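PDB 2IG6: NimC/NimA family protein from Clostridium acetobutylicum, which binds flavin mononucleotide and is probably an oxidoreductase related to the pyridoxamine 5'-phosphate oxidases and the NimA-type proteins. Local coordinates for residues 118-121 / 122-125. Numbering follows the deposited sequence. Where two conformers were deposited one is given.
Sequences MYSV and DDGI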
HETATM    1  N   MSE A 118       9.495  -6.635  20.486  1.00 38.48           N
HETATM    2  CA  MSE A 118       9.761  -5.187  20.389  1.00 39.31           C
HETATM    3  C   MSE A 118       9.078  -4.308  21.442  1.00 38.21           C
HETATM    4  O   MSE A 118       9.579  -3.227  21.761  1.00 40.28           O
HETATM    5  CB  MSE A 118       9.330  -4.692  19.014  1.00 39.78           C
HETATM    6  CG  MSE A 118      10.275  -5.083  17.916  1.00 46.06           C
HETATM    7 SE   MSE A 118       9.582  -4.453  16.230  0.70 50.63          SE
HETATM    8  CE  MSE A 118       8.958  -2.864  16.764  1.00 51.66           C
ATOM      9  N   TYR A 119       7.938  -4.754  21.974  1.00 35.23           N
ATOM     10  CA  TYR A 119       7.087  -3.904  22.787  1.00 36.08           C
ATOM     11  C   TYR A 119       6.792  -4.533  24.130  1.00 36.01           C
ATOM     12  O   TYR A 119       6.851  -5.743  24.267  1.00 33.86           O
ATOM     13  CB  TYR A 119       5.774  -3.633  22.059  1.00 37.58           C
ATOM     14  CG  TYR A 119       5.990  -2.865  20.769  1.00 34.01           C
ATOM     15  CD1 TYR A 119       6.531  -1.588  20.797  1.00 35.60           C
ATOM     16  CD2 TYR A 119       5.694  -3.434  19.534  1.00 37.82           C
ATOM     17  CE1 TYR A 119       6.759  -0.880  19.637  1.00 36.36           C
ATOM     18  CE2 TYR A 119       5.911  -2.734  18.366  1.00 39.30           C
ATOM     19  CZ  TYR A 119       6.441  -1.454  18.424  1.00 38.79           C
ATOM     20  OH  TYR A 119       6.687  -0.750  17.277  1.00 42.38           O
ATOM     21  N   SER A 120       6.477  -3.694  25.111  1.00 36.22           N
ATOM     22  CA  SER A 120       5.975  -4.141  26.394  1.00 37.98           C
ATOM     23  C   SER A 120       4.956  -3.117  26.885  1.00 37.27           C
ATOM     24  O   SER A 120       4.981  -1.971  26.461  1.00 34.07           O
ATOM     25  CB  SER A 120       7.119  -4.335  27.402  1.00 39.75           C
ATOM     26  OG  SER A 120       7.854  -3.145  27.597  1.00 41.13           O
ATOM     27  N   VAL A 121       4.069  -3.530  27.780  1.00 38.02           N
ATOM     28  CA  VAL A 121       2.910  -2.709  28.186  0.50 38.48           C
ATOM     29  C   VAL A 121       3.296  -1.307  28.655  1.00 39.18           C
ATOM     30  O   VAL A 121       2.581  -0.345  28.396  1.00 42.11           O
ATOM     31  CB  VAL A 121       2.076  -3.328  29.355  0.50 38.01           C
ATOM     32  CG1 VAL A 121       0.698  -2.656  29.436  0.50 33.79           C
ATOM     33  CG2 VAL A 121       1.915  -4.842  29.221  0.50 41.29           C
ATOM     34  N   ASP A 122       4.404  -1.199  29.377  1.00 40.13           N
ATOM     35  CA  ASP A 122       4.767   0.074  29.999  1.00 40.84           C
ATOM     36  C   ASP A 122       5.981   0.696  29.352  1.00 40.64           C
ATOM     37  O   ASP A 122       6.703   1.471  29.991  1.00 41.09           O
ATOM     38  CB  ASP A 122       5.031  -0.122  31.493  1.00 42.04           C
ATOM     39  CG  ASP A 122       3.778  -0.461  32.263  1.00 46.71           C
ATOM     40  OD1 ASP A 122       2.722   0.157  32.010  1.00 54.70           O
ATOM     41  OD2 ASP A 122       3.852  -1.349  33.136  1.00 49.14           O
ATOM     42  N   ASP A 123       6.203   0.391  28.083  1.00 38.03           N
ATOM     43  CA  ASP A 123       7.385   0.910  27.412  1.00 37.81           C
ATOM     44  C   ASP A 123       7.249   2.361  26.957  1.00 37.15           C
ATOM     45  O   ASP A 123       8.227   2.944  26.514  1.00 36.85           O
ATOM     46  CB  ASP A 123       7.832   0.001  26.264  1.00 37.53           C
ATOM     47  CG  ASP A 123       6.857  -0.029  25.089  1.00 38.26           C
ATOM     48  OD1 ASP A 123       5.887   0.770  25.047  1.00 32.86           O
ATOM     49  OD2 ASP A 123       7.086  -0.882  24.211  1.00 36.36           O
ATOM     50  N   GLY A 124       6.056   2.939  27.073  1.00 36.77           N
ATOM     51  CA  GLY A 124       5.839   4.337  26.707  1.00 37.92           C
ATOM     52  C   GLY A 124       5.794   4.623  25.204  1.00 37.11           C
ATOM     53  O   GLY A 124       5.579   5.763  24.789  1.00 37.93           O
ATOM     54  N   ILE A 125       5.999   3.611  24.372  1.00 37.56           N
ATOM     55  CA  ILE A 125       5.946   3.810  22.908  1.00 36.98           C
ATOM     56  C   ILE A 125       4.878   2.984  22.189  1.00 37.29           C
ATOM     57  O   ILE A 125       4.373   3.406  21.145  1.00 37.63           O
ATOM     58  CB  ILE A 125       7.329   3.598  22.242  1.00 36.83           C
ATOM     59  CG1 ILE A 125       7.858   2.178  22.455  1.00 39.19           C
ATOM     60  CG2 ILE A 125       8.342   4.621  22.790  1.00 39.18           C
ATOM     61  CD1 ILE A 125       9.045   1.861  21.597  1.00 40.03           C
TER
HETATM   62  O   HOH W   1       9.520  -1.587  23.884  1.00 36.30           O
HETATM   63  O   HOH W   2       6.897  -2.746  30.327  1.00 62.72           O
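The ring of Tyr119 meets Asp123 and Ile125 at its edge: the carboxylate oxygen OD2 of Asp123 lies in the ring plane, 3.5 Å from CD1, and the methyl CD1 of Ile125 comes to 4.1 Å from CE1. One face carries CB of Met118, a selenomethionine, displaced toward the rim; Phe126, just after Ile125, also stacks with the ring. The Asp123 carboxylate is turned 73° against the ring and is gripped out of its plane from opposite faces: Ser120 N reaches Asp123 OD2 at 3.0 Å, nearly straight (165°), while OD1 of the same residue accepts from Ile125 N at 2.9 Å and also from Phe126 N. With CG set between its own backbone N and carbonyl carbon (chi1 68°), Asp123 turns the group back over the loop. This is an Asx turn following directly on a type I beta turn, Ser120 to Asp123, closed by the bond from Asp123 N to Ser120 O (3.1 Å); together they reverse the chain between helix 102-111 and strand 126-139 of the flavin-binding sheet. A water donates to Met118 O and is a second hydrogen-bond partner for OD2 of Asp123. A second water spans the turn from Ser120 OG to Asp122 N, and the Asp122 carboxylate is salt-bridged to Arg102. Tyr119 packs on Lys66, an FMN-binding residue, its side chain about 5 Å, between nearest atoms, from the bound flavin mononucleotide.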